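Local coordinates for protein sensory box/response regulator (Mycobacterium smegmatis, PDB 5YRP) that belongs to the EAL-domain family of bacterial signalling proteins, here a sensory box/response regulator domain with a bound magnesium ion, at residues A[10-15]-A[227-232]; A[19-24]-A[239-244]; A[15-20]-A[219-224]. One frame throughout, in Å; residues are numbered along the deposited sequence.

Contact 1: residues A[10-15]-A[227-232]; sequences YLPEID and LLSKPI
A single antiparallel beta bridge ties Tyr10, in strand 7-15, to Ile232, in the loop that leads into helix 234-243. It is a hydrogen-bonded pair: Tyr10 N donates to Ile232 O at 2.7 Å, and Ile232 N returns a bond to Tyr10 O at 2.8 Å. Tyr10 O also receives a CA-H...O contact from Pro231 CA at 3.4 Å. The tyrosine ring leads away from the loop, with Ile232 O in plane at its edge, and meets Trp71 edge-to-face. In the TIM-barrel-like fold of EAL domains this first strand runs antiparallel to strand 21-29, and the loop 227-232 lies along it on the way from strand 222-223 to the last helix. Further along, Pro12 has no N-H to give, which suits a point where the single bridge to the loop is not continued; its CG rests on Ser229 CB at 3.4 Å. The serine hydroxyl bends back to its own loop, Ser229 OG donating to Lys230 O at 3.1 Å. Leu11 and Pro231 lie side by side, Leu11 CD1 to Pro231 CG 4.2 Å. Ile14 has CG1 between its backbone N and carbonyl carbon (chi1 68°), which carries CD1 to within 3.6 Å of Leu228 CG. These branched apolar chains cross at a slant, and Val246 also touches Ile14.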
ATOM      1  N   TYR A  10      -7.998  22.858 -15.211  1.00 55.98           N
ATOM      2  CA  TYR A  10      -8.244  21.534 -15.775  1.00 53.94           C
ATOM      3  C   TYR A  10      -6.985  20.867 -16.292  1.00 52.32           C
ATOM      4  O   TYR A  10      -6.359  21.345 -17.233  1.00 50.60           O
ATOM      5  CB  TYR A  10      -9.285  21.618 -16.872  1.00 54.71           C
ATOM      6  CG  TYR A  10     -10.633  22.052 -16.379  1.00 55.75           C
ATOM      7  CD1 TYR A  10     -11.557  21.115 -15.927  1.00 55.46           C
ATOM      8  CD2 TYR A  10     -10.988  23.396 -16.362  1.00 55.82           C
ATOM      9  CE1 TYR A  10     -12.801  21.503 -15.470  1.00 56.61           C
ATOM     10  CE2 TYR A  10     -12.232  23.796 -15.908  1.00 58.05           C
ATOM     11  CZ  TYR A  10     -13.136  22.846 -15.462  1.00 58.23           C
ATOM     12  OH  TYR A  10     -14.377  23.236 -15.009  1.00 59.60           O
ATOM     13  N   LEU A  11      -6.625  19.761 -15.650  1.00 52.79           N
ATOM     14  CA  LEU A  11      -5.469  18.960 -16.038  1.00 53.26           C
ATOM     15  C   LEU A  11      -5.948  17.842 -16.951  1.00 52.65           C
ATOM     16  O   LEU A  11      -6.587  16.900 -16.481  1.00 53.15           O
ATOM     17  CB  LEU A  11      -4.792  18.375 -14.793  1.00 54.35           C
ATOM     18  CG  LEU A  11      -3.668  17.351 -14.983  1.00 55.35           C
ATOM     19  CD1 LEU A  11      -2.608  17.851 -15.955  1.00 56.89           C
ATOM     20  CD2 LEU A  11      -3.036  17.018 -13.641  1.00 55.37           C
ATOM     21  N   PRO A  12      -5.652  17.939 -18.260  1.00 51.99           N
ATOM     22  CA  PRO A  12      -6.182  16.932 -19.165  1.00 51.94           C
ATOM     23  C   PRO A  12      -5.448  15.605 -19.073  1.00 52.89           C
ATOM     24  O   PRO A  12      -4.256  15.556 -18.759  1.00 51.07           O
ATOM     25  CB  PRO A  12      -5.985  17.554 -20.546  1.00 52.16           C
ATOM     26  CG  PRO A  12      -4.823  18.449 -20.387  1.00 52.05           C
ATOM     27  CD  PRO A  12      -4.823  18.931 -18.967  1.00 52.71           C
ATOM     28  N   GLU A  13      -6.193  14.545 -19.357  1.00 55.24           N
ATOM     29  CA  GLU A  13      -5.701  13.179 -19.306  1.00 56.46           C
ATOM     30  C   GLU A  13      -5.730  12.600 -20.708  1.00 55.43           C
ATOM     31  O   GLU A  13      -6.801  12.418 -21.289  1.00 54.79           O
ATOM     32  CB  GLU A  13      -6.596  12.349 -18.393  1.00 56.78           C
ATOM     33  CG  GLU A  13      -6.245  10.876 -18.328  1.00 56.55           C
ATOM     34  CD  GLU A  13      -7.256  10.104 -17.515  1.00 58.64           C
ATOM     35  OE1 GLU A  13      -7.579   8.963 -17.896  1.00 59.89           O
ATOM     36  OE2 GLU A  13      -7.743  10.647 -16.499  1.00 60.44           O
ATOM     37  N   ILE A  14      -4.554  12.295 -21.241  1.00 54.83           N
ATOM     38  CA  ILE A  14      -4.453  11.896 -22.633  1.00 56.07           C
ATOM     39  C   ILE A  14      -4.062  10.434 -22.804  1.00 55.38           C
ATOM     40  O   ILE A  14      -3.496   9.817 -21.909  1.00 54.40           O
ATOM     41  CB  ILE A  14      -3.456  12.788 -23.401  1.00 57.00           C
ATOM     42  CG1 ILE A  14      -2.024  12.560 -22.917  1.00 58.34           C
ATOM     43  CG2 ILE A  14      -3.832  14.257 -23.247  1.00 56.83           C
ATOM     44  CD1 ILE A  14      -0.987  13.039 -23.910  1.00 60.19           C
ATOM     45  N   ASP A  15      -4.398   9.892 -23.970  1.00 55.78           N
ATOM     46  CA  ASP A  15      -3.853   8.631 -24.433  1.00 56.18           C
ATOM     47  C   ASP A  15      -2.468   8.918 -24.996  1.00 56.50           C
ATOM     48  O   ASP A  15      -2.335   9.617 -25.995  1.00 55.42           O
ATOM     49  CB  ASP A  15      -4.747   8.043 -25.526  1.00 57.06           C
ATOM     50  CG  ASP A  15      -4.283   6.674 -26.000  1.00 57.53           C
ATOM     51  OD1 ASP A  15      -3.229   6.185 -25.536  1.00 56.60           O
ATOM     52  OD2 ASP A  15      -4.984   6.083 -26.847  1.00 57.91           O
ATOM     53  N   LEU A 227       4.561  17.206 -19.018  1.00 62.18           N
ATOM     54  CA  LEU A 227       5.087  16.797 -20.322  1.00 61.18           C
ATOM     55  C   LEU A 227       3.976  16.598 -21.347  1.00 59.03           C
ATOM     56  O   LEU A 227       4.113  16.981 -22.505  1.00 57.41           O
ATOM     57  CB  LEU A 227       5.856  15.487 -20.180  1.00 61.49           C
ATOM     58  CG  LEU A 227       6.564  14.985 -21.442  1.00 62.19           C
ATOM     59  CD1 LEU A 227       7.875  15.725 -21.649  1.00 62.91           C
ATOM     60  CD2 LEU A 227       6.797  13.486 -21.357  1.00 61.99           C
ATOM     61  N   LEU A 228       2.888  15.975 -20.909  1.00 57.83           N
ATOM     62  CA  LEU A 228       1.753  15.667 -21.772  1.00 57.80           C
ATOM     63  C   LEU A 228       0.924  16.921 -22.031  1.00 58.43           C
ATOM     64  O   LEU A 228       0.657  17.281 -23.181  1.00 58.64           O
ATOM     65  CB  LEU A 228       0.884  14.588 -21.126  1.00 58.17           C
ATOM     66  CG  LEU A 228       1.402  13.145 -21.185  1.00 59.18           C
ATOM     67  CD1 LEU A 228       2.877  13.015 -20.837  1.00 60.99           C
ATOM     68  CD2 LEU A 228       0.576  12.256 -20.273  1.00 58.88           C
ATOM     69  N   SER A 229       0.513  17.571 -20.950  1.00 58.05           N
ATOM     70  CA  SER A 229      -0.196  18.837 -21.034  1.00 57.50           C
ATOM     71  C   SER A 229      -0.284  19.510 -19.675  1.00 58.93           C
ATOM     72  O   SER A 229      -0.566  18.866 -18.667  1.00 58.88           O
ATOM     73  CB  SER A 229      -1.603  18.631 -21.574  1.00 57.90           C
ATOM     74  OG  SER A 229      -2.372  19.807 -21.401  1.00 57.96           O
ATOM     75  N   LYS A 230      -0.069  20.822 -19.670  1.00 62.07           N
ATOM     76  CA  LYS A 230      -0.137  21.622 -18.447  1.00 63.28           C
ATOM     77  C   LYS A 230      -1.597  21.744 -18.022  1.00 61.68           C
ATOM     78  O   LYS A 230      -2.499  21.532 -18.839  1.00 62.69           O
ATOM     79  CB  LYS A 230       0.431  23.032 -18.666  1.00 66.89           C
ATOM     80  CG  LYS A 230       1.774  23.116 -19.387  1.00 70.33           C
ATOM     81  CD  LYS A 230       2.936  22.662 -18.515  1.00 73.31           C
ATOM     82  CE  LYS A 230       4.238  22.586 -19.306  1.00 74.87           C
ATOM     83  NZ  LYS A 230       4.678  23.909 -19.838  1.00 76.83           N
ATOM     84  N   PRO A 231      -1.843  22.076 -16.743  1.00 59.37           N
ATOM     85  CA  PRO A 231      -3.214  22.390 -16.342  1.00 58.06           C
ATOM     86  C   PRO A 231      -3.686  23.721 -16.929  1.00 56.67           C
ATOM     87  O   PRO A 231      -2.984  24.728 -16.822  1.00 55.09           O
ATOM     88  CB  PRO A 231      -3.130  22.458 -14.815  1.00 58.23           C
ATOM     89  CG  PRO A 231      -1.920  21.674 -14.456  1.00 59.21           C
ATOM     90  CD  PRO A 231      -0.958  21.906 -15.579  1.00 59.45           C
ATOM     91  N   ILE A 232      -4.871  23.707 -17.536  1.00 56.72           N
ATOM     92  CA  ILE A 232      -5.385  24.846 -18.306  1.00 57.94           C
ATOM     93  C   ILE A 232      -6.830  25.192 -17.958  1.00 57.97           C
ATOM     94  O   ILE A 232      -7.571  24.363 -17.421  1.00 57.45           O
ATOM     95  CB  ILE A 232      -5.298  24.587 -19.827  1.00 59.30           C
ATOM     96  CG1 ILE A 232      -6.029  23.289 -20.202  1.00 59.53           C
ATOM     97  CG2 ILE A 232      -3.841  24.541 -20.271  1.00 59.69           C
ATOM     98  CD1 ILE A 232      -6.178  23.066 -21.691  1.00 59.16           C
TER

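Contact 2: residues A[19-24]-A[239-244]; sequences GEVLAA and TLLAKG
The C-terminal end of helix 234-243 is fastened to strand 21-29 where the carbonyl of Gly244 takes the backbone N-H of Val21. The contact thus joins the last helix of the EAL domain, a TIM-barrel-like fold, to the second strand of its sheet. Gly244 is the first residue to leave the helix: Gly244 N still donates to Leu240 O at 2.8 Å, but its phi is positive (103°), a value that glycine takes readily because it has no side chain to press on the preceding carbonyl. The turn here sends the carbonyl out to the strand, where Val21 N donates to Gly244 O at 3.1 Å with an almost straight N-H...O angle of 170°. Val21 lies just after a G1 beta bulge, in which Gly19 and Glu20 both face Asp15. Phi is positive at Gly19 too, and there a side chain would likewise be pressed against the carbonyl O of the residue before. A CA-H...O contact from Glu20 CA, at 3.5 Å, reaches Gly244 O as well, and the extended side chain of Glu20 passes that oxygen with only its CB and CG nearby. Beside this bond, the two branches of Val21 divide the apolar work between neighbouring leucines. CG2, beside the backbone N, slants across Leu240, while CG1, anti to the backbone N (chi1 178°), is turned to Leu241. The two chains of that second pair cross at about a right angle, with Val21 CG1 3.7 Å from Leu241 CD2.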
ATOM      1  N   GLY A  19      -2.221  10.706 -28.272  1.00 62.70           N
ATOM      2  CA  GLY A  19      -2.214  12.105 -27.849  1.00 61.74           C
ATOM      3  C   GLY A  19      -3.623  12.627 -27.635  1.00 61.09           C
ATOM      4  O   GLY A  19      -3.804  13.805 -27.341  1.00 62.54           O
ATOM      5  N   GLU A  20      -4.615  11.744 -27.767  1.00 60.71           N
ATOM      6  CA  GLU A  20      -6.033  12.102 -27.652  1.00 60.19           C
ATOM      7  C   GLU A  20      -6.443  12.331 -26.194  1.00 58.33           C
ATOM      8  O   GLU A  20      -6.057  11.567 -25.311  1.00 57.37           O
ATOM      9  CB  GLU A  20      -6.909  10.995 -28.255  1.00 60.78           C
ATOM     10  CG  GLU A  20      -8.406  11.299 -28.233  1.00 61.69           C
ATOM     11  CD  GLU A  20      -9.278  10.123 -28.650  1.00 61.59           C
ATOM     12  OE1 GLU A  20      -8.761   8.995 -28.806  1.00 61.24           O
ATOM     13  OE2 GLU A  20     -10.499  10.334 -28.816  1.00 60.76           O
ATOM     14  N   VAL A  21      -7.240  13.372 -25.961  1.00 56.11           N
ATOM     15  CA  VAL A  21      -7.757  13.686 -24.628  1.00 55.18           C
ATOM     16  C   VAL A  21      -8.934  12.768 -24.279  1.00 54.78           C
ATOM     17  O   VAL A  21      -9.994  12.838 -24.904  1.00 52.52           O
ATOM     18  CB  VAL A  21      -8.213  15.159 -24.529  1.00 55.60           C
ATOM     19  CG1 VAL A  21      -8.793  15.459 -23.154  1.00 55.84           C
ATOM     20  CG2 VAL A  21      -7.053  16.102 -24.818  1.00 55.32           C
ATOM     21  N   LEU A  22      -8.733  11.917 -23.273  1.00 55.14           N
ATOM     22  CA  LEU A  22      -9.751  10.956 -22.829  1.00 54.92           C
ATOM     23  C   LEU A  22     -10.570  11.474 -21.654  1.00 55.69           C
ATOM     24  O   LEU A  22     -11.732  11.094 -21.479  1.00 55.29           O
ATOM     25  CB  LEU A  22      -9.098   9.634 -22.433  1.00 54.38           C
ATOM     26  CG  LEU A  22      -8.154   9.008 -23.459  1.00 54.84           C
ATOM     27  CD1 LEU A  22      -7.700   7.656 -22.950  1.00 55.18           C
ATOM     28  CD2 LEU A  22      -8.801   8.865 -24.830  1.00 55.32           C
ATOM     29  N   ALA A  23      -9.951  12.323 -20.839  1.00 56.53           N
ATOM     30  CA  ALA A  23     -10.627  12.922 -19.692  1.00 55.82           C
ATOM     31  C   ALA A  23      -9.935  14.204 -19.249  1.00 54.11           C
ATOM     32  O   ALA A  23      -8.871  14.551 -19.755  1.00 53.99           O
ATOM     33  CB  ALA A  23     -10.676  11.926 -18.542  1.00 56.40           C
ATOM     34  N   ALA A  24     -10.558  14.901 -18.304  1.00 53.66           N
ATOM     35  CA  ALA A  24      -9.990  16.111 -17.710  1.00 52.41           C
ATOM     36  C   ALA A  24     -10.311  16.185 -16.228  1.00 51.47           C
ATOM     37  O   ALA A  24     -11.478  16.175 -15.849  1.00 51.16           O
ATOM     38  CB  ALA A  24     -10.527  17.342 -18.410  1.00 52.28           C
ATOM     39  N   THR A 239     -10.921  24.698 -26.362  1.00 51.98           N
ATOM     40  CA  THR A 239     -10.061  24.814 -27.534  1.00 52.16           C
ATOM     41  C   THR A 239      -9.277  23.521 -27.766  1.00 50.40           C
ATOM     42  O   THR A 239      -9.179  23.039 -28.892  1.00 51.80           O
ATOM     43  CB  THR A 239      -9.108  26.016 -27.380  1.00 53.15           C
ATOM     44  OG1 THR A 239      -9.868  27.177 -27.009  1.00 54.64           O
ATOM     45  CG2 THR A 239      -8.357  26.306 -28.672  1.00 53.47           C
ATOM     46  N   LEU A 240      -8.745  22.955 -26.692  1.00 48.56           N
ATOM     47  CA  LEU A 240      -8.014  21.695 -26.769  1.00 48.10           C
ATOM     48  C   LEU A 240      -8.921  20.533 -27.152  1.00 48.39           C
ATOM     49  O   LEU A 240      -8.546  19.680 -27.947  1.00 47.31           O
ATOM     50  CB  LEU A 240      -7.336  21.404 -25.431  1.00 48.53           C
ATOM     51  CG  LEU A 240      -6.639  20.049 -25.270  1.00 49.06           C
ATOM     52  CD1 LEU A 240      -5.670  19.762 -26.406  1.00 49.42           C
ATOM     53  CD2 LEU A 240      -5.912  20.005 -23.936  1.00 49.01           C
ATOM     54  N   LEU A 241     -10.112  20.499 -26.569  1.00 51.01           N
ATOM     55  CA  LEU A 241     -11.096  19.459 -26.869  1.00 51.93           C
ATOM     56  C   LEU A 241     -11.644  19.578 -28.284  1.00 53.53           C
ATOM     57  O   LEU A 241     -12.030  18.576 -28.886  1.00 55.47           O
ATOM     58  CB  LEU A 241     -12.248  19.507 -25.869  1.00 52.03           C
ATOM     59  CG  LEU A 241     -11.891  19.111 -24.435  1.00 52.77           C
ATOM     60  CD1 LEU A 241     -13.046  19.450 -23.508  1.00 54.66           C
ATOM     61  CD2 LEU A 241     -11.546  17.634 -24.332  1.00 52.84           C
ATOM     62  N   ALA A 242     -11.690  20.807 -28.797  1.00 54.96           N
ATOM     63  CA  ALA A 242     -12.101  21.065 -30.179  1.00 55.79           C
ATOM     64  C   ALA A 242     -11.128  20.398 -31.148  1.00 55.80           C
ATOM     65  O   ALA A 242     -11.537  19.749 -32.115  1.00 55.66           O
ATOM     66  CB  ALA A 242     -12.171  22.563 -30.443  1.00 56.13           C
ATOM     67  N   LYS A 243      -9.841  20.562 -30.871  1.00 54.91           N
ATOM     68  CA  LYS A 243      -8.803  19.876 -31.624  1.00 55.88           C
ATOM     69  C   LYS A 243      -8.912  18.378 -31.376  1.00 58.35           C
ATOM     70  O   LYS A 243      -8.932  17.582 -32.317  1.00 61.74           O
ATOM     71  CB  LYS A 243      -7.425  20.368 -31.203  1.00 55.01           C
ATOM     72  CG  LYS A 243      -7.192  21.846 -31.447  1.00 55.18           C
ATOM     73  CD  LYS A 243      -5.824  22.267 -30.945  1.00 55.49           C
ATOM     74  CE  LYS A 243      -5.731  23.770 -30.768  1.00 56.32           C
ATOM     75  NZ  LYS A 243      -4.384  24.174 -30.282  1.00 58.00           N
ATOM     76  N   GLY A 244      -8.984  18.008 -30.099  1.00 59.32           N
ATOM     77  CA  GLY A 244      -9.170  16.616 -29.684  1.00 58.42           C
ATOM     78  C   GLY A 244      -7.909  15.937 -29.180  1.00 58.90           C
ATOM     79  O   GLY A 244      -7.988  14.902 -28.514  1.00 59.00           O
TER

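Contact 3: residues A[15-20]-A[219-224]; sequences DMRTGE and GCYRAQ
Asp15 OD1 is gripped by two donors of Arg17, the backbone N at 3.1 Å and the side-chain NE at 3.3 Å, while Tyr221 CD1 lies against it from across the contact. The backbone bond makes an Asx turn and meets the carboxylate from above its plane; OD1 offers NE its syn lone pair, and this bond forms part of a salt bridge. The loop it belongs to joins strands 7-15 and 21-29 of the EAL domain, a TIM-barrel-like fold, and packs where strand 222-223 closes the sheet onto strand 7-15. Asp15 and Arg222 are an antiparallel non-hydrogen-bonded pair. Next to them, Met16 N donates to Tyr221 O at 2.9 Å. The aspartate holds the arginine so that its guanidinium lies flat on the tyrosine ring, Arg17 CZ 4.2 Å from the centroid of the Tyr221 ring and planes only 11° from parallel, a cation-pi stack with NH1 over the ring centre. Tyrosine suits the place because its broad face can receive the charge of an arginine near the surface. Its CG stands between the backbone N and the carbonyl carbon (chi1 67°), which sets the ring face against the Arg17 guanidinium. Met16, modelled as selenomethionine, is long and flexible enough to reach in toward helix 209-218, and its SE lies 3.6 Å from Ala223 CB.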
ATOM      1  N   ASP A  15      -4.398   9.892 -23.970  1.00 55.78           N
ATOM      2  CA  ASP A  15      -3.853   8.631 -24.433  1.00 56.18           C
ATOM      3  C   ASP A  15      -2.468   8.918 -24.996  1.00 56.50           C
ATOM      4  O   ASP A  15      -2.335   9.617 -25.995  1.00 55.42           O
ATOM      5  CB  ASP A  15      -4.747   8.043 -25.526  1.00 57.06           C
ATOM      6  CG  ASP A  15      -4.283   6.674 -26.000  1.00 57.53           C
ATOM      7  OD1 ASP A  15      -3.229   6.185 -25.536  1.00 56.60           O
ATOM      8  OD2 ASP A  15      -4.984   6.083 -26.847  1.00 57.91           O
HETATM    9  N   MSE A  16      -1.441   8.372 -24.360  1.00 57.89           N
HETATM   10  CA  MSE A  16      -0.057   8.666 -24.741  1.00 59.98           C
HETATM   11  C   MSE A  16       0.366   8.036 -26.033  1.00 59.83           C
HETATM   12  O   MSE A  16       1.416   8.383 -26.582  1.00 59.47           O
HETATM   13  CB  MSE A  16       0.868   8.143 -23.666  1.00 62.89           C
HETATM   14  CG  MSE A  16       0.709   8.934 -22.384  1.00 65.96           C
HETATM   15 SE   MSE A  16       2.137   8.330 -21.179  1.00 75.60          SE
HETATM   16  CE  MSE A  16       1.411   6.549 -20.748  1.00 72.92           C
ATOM     17  N   ARG A  17      -0.429   7.087 -26.517  1.00 59.69           N
ATOM     18  CA  ARG A  17      -0.206   6.485 -27.824  1.00 60.13           C
ATOM     19  C   ARG A  17      -0.583   7.487 -28.915  1.00 60.05           C
ATOM     20  O   ARG A  17       0.230   7.822 -29.773  1.00 59.63           O
ATOM     21  CB  ARG A  17      -1.033   5.203 -27.974  1.00 60.37           C
ATOM     22  CG  ARG A  17      -0.750   4.136 -26.918  1.00 59.81           C
ATOM     23  CD  ARG A  17      -1.636   2.904 -27.071  1.00 58.92           C
ATOM     24  NE  ARG A  17      -3.063   3.214 -26.954  1.00 59.46           N
ATOM     25  CZ  ARG A  17      -4.031   2.316 -26.773  1.00 60.94           C
ATOM     26  NH1 ARG A  17      -5.295   2.723 -26.681  1.00 60.64           N
ATOM     27  NH2 ARG A  17      -3.750   1.019 -26.676  1.00 62.55           N
ATOM     28  N   THR A  18      -1.821   7.967 -28.854  1.00 60.82           N
ATOM     29  CA  THR A  18      -2.377   8.880 -29.856  1.00 62.23           C
ATOM     30  C   THR A  18      -2.084  10.345 -29.540  1.00 62.41           C
ATOM     31  O   THR A  18      -1.752  11.127 -30.425  1.00 64.82           O
ATOM     32  CB  THR A  18      -3.910   8.723 -29.950  1.00 63.32           C
ATOM     33  OG1 THR A  18      -4.250   7.337 -30.035  1.00 64.14           O
ATOM     34  CG2 THR A  18      -4.473   9.461 -31.168  1.00 65.08           C
ATOM     35  N   GLY A  19      -2.221  10.706 -28.272  1.00 62.70           N
ATOM     36  CA  GLY A  19      -2.214  12.105 -27.849  1.00 61.74           C
ATOM     37  C   GLY A  19      -3.623  12.627 -27.635  1.00 61.09           C
ATOM     38  O   GLY A  19      -3.804  13.805 -27.341  1.00 62.54           O
ATOM     39  N   GLU A  20      -4.615  11.744 -27.767  1.00 60.71           N
ATOM     40  CA  GLU A  20      -6.033  12.102 -27.652  1.00 60.19           C
ATOM     41  C   GLU A  20      -6.443  12.331 -26.194  1.00 58.33           C
ATOM     42  O   GLU A  20      -6.057  11.567 -25.311  1.00 57.37           O
ATOM     43  CB  GLU A  20      -6.909  10.995 -28.255  1.00 60.78           C
ATOM     44  CG  GLU A  20      -8.406  11.299 -28.233  1.00 61.69           C
ATOM     45  CD  GLU A  20      -9.278  10.123 -28.650  1.00 61.59           C
ATOM     46  OE1 GLU A  20      -8.761   8.995 -28.806  1.00 61.24           O
ATOM     47  OE2 GLU A  20     -10.499  10.334 -28.816  1.00 60.76           O
ATOM     48  N   GLY A 219       2.340  -1.280 -20.055  1.00 57.30           N
ATOM     49  CA  GLY A 219       0.891  -1.471 -20.234  1.00 58.30           C
ATOM     50  C   GLY A 219      -0.051  -0.419 -19.666  1.00 59.48           C
ATOM     51  O   GLY A 219      -1.190  -0.731 -19.317  1.00 60.47           O
ATOM     52  N   CYS A 220       0.409   0.826 -19.597  1.00 60.87           N
ATOM     53  CA  CYS A 220      -0.416   1.945 -19.138  1.00 61.78           C
ATOM     54  C   CYS A 220      -0.389   3.038 -20.202  1.00 61.61           C
ATOM     55  O   CYS A 220       0.654   3.653 -20.436  1.00 60.41           O
ATOM     56  CB  CYS A 220       0.102   2.489 -17.803  1.00 63.19           C
ATOM     57  SG  CYS A 220      -0.931   3.780 -17.067  1.00 65.38           S
ATOM     58  N   TYR A 221      -1.528   3.263 -20.852  1.00 60.81           N
ATOM     59  CA  TYR A 221      -1.607   4.226 -21.956  1.00 61.15           C
ATOM     60  C   TYR A 221      -2.215   5.583 -21.558  1.00 60.18           C
ATOM     61  O   TYR A 221      -1.871   6.611 -22.141  1.00 62.19           O
ATOM     62  CB  TYR A 221      -2.333   3.613 -23.168  1.00 61.53           C
ATOM     63  CG  TYR A 221      -3.810   3.300 -22.983  1.00 63.53           C
ATOM     64  CD1 TYR A 221      -4.786   4.268 -23.233  1.00 64.36           C
ATOM     65  CD2 TYR A 221      -4.236   2.026 -22.602  1.00 63.27           C
ATOM     66  CE1 TYR A 221      -6.139   3.985 -23.085  1.00 64.20           C
ATOM     67  CE2 TYR A 221      -5.588   1.735 -22.451  1.00 62.95           C
ATOM     68  CZ  TYR A 221      -6.535   2.718 -22.695  1.00 63.72           C
ATOM     69  OH  TYR A 221      -7.880   2.448 -22.553  1.00 62.75           O
ATOM     70  N   ARG A 222      -3.103   5.585 -20.565  1.00 57.42           N
ATOM     71  CA  ARG A 222      -3.711   6.825 -20.070  1.00 54.50           C
ATOM     72  C   ARG A 222      -2.775   7.508 -19.087  1.00 52.90           C
ATOM     73  O   ARG A 222      -2.193   6.853 -18.224  1.00 53.88           O
ATOM     74  CB  ARG A 222      -5.032   6.538 -19.362  1.00 54.47           C
ATOM     75  CG  ARG A 222      -6.047   5.774 -20.190  1.00 54.43           C
ATOM     76  CD  ARG A 222      -7.261   5.398 -19.360  1.00 55.16           C
ATOM     77  NE  ARG A 222      -8.502   5.582 -20.112  1.00 56.99           N
ATOM     78  CZ  ARG A 222      -9.263   6.681 -20.094  1.00 58.18           C
ATOM     79  NH1 ARG A 222      -8.943   7.739 -19.352  1.00 57.81           N
ATOM     80  NH2 ARG A 222     -10.371   6.724 -20.827  1.00 59.44           N
ATOM     81  N   ALA A 223      -2.646   8.824 -19.198  1.00 52.21           N
ATOM     82  CA  ALA A 223      -1.740   9.567 -18.326  1.00 52.27           C
ATOM     83  C   ALA A 223      -2.028  11.068 -18.245  1.00 52.39           C
ATOM     84  O   ALA A 223      -2.680  11.644 -19.118  1.00 50.29           O
ATOM     85  CB  ALA A 223      -0.303   9.338 -18.761  1.00 51.89           C
ATOM     86  N   GLN A 224      -1.530  11.670 -17.165  1.00 53.87           N
ATOM     87  CA  GLN A 224      -1.535  13.114 -16.953  1.00 56.01           C
ATOM     88  C   GLN A 224      -0.116  13.555 -16.608  1.00 59.09           C
ATOM     89  O   GLN A 224       0.649  12.784 -16.031  1.00 62.00           O
ATOM     90  CB  GLN A 224      -2.453  13.490 -15.796  1.00 56.35           C
ATOM     91  CG  GLN A 224      -3.862  12.937 -15.888  1.00 57.84           C
ATOM     92  CD  GLN A 224      -4.752  13.427 -14.760  1.00 58.91           C
ATOM     93  OE1 GLN A 224      -4.321  14.202 -13.911  1.00 59.84           O
ATOM     94  NE2 GLN A 224      -6.000  12.971 -14.744  1.00 59.77           N
TER

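The three contacts cluster on one side of the chain's centre, their own centres about 9 to 12 Å apart, around the hairpin of strands 7-15 and 21-29. Contacts 1 and 3 share Asp15; contacts 2 and 3 share Gly19 and Glu20. Along the chain, contact 3 is nested within the loop closed by contact 1, whereas contacts 1 and 2 interleave. Strand 7-15 is bordered by strand 21-29 through Glu13 and Ala23, and by strand 222-223 through Ile14 and Ala223, so the sheet's first and last strands meet. The C-terminal strand, loop and helix thus fold back on the N-terminal hairpin. That hairpin also carries a metal ligand, Glu25, and the magnesium ion lies about 7 Å from the Leu11 side chain.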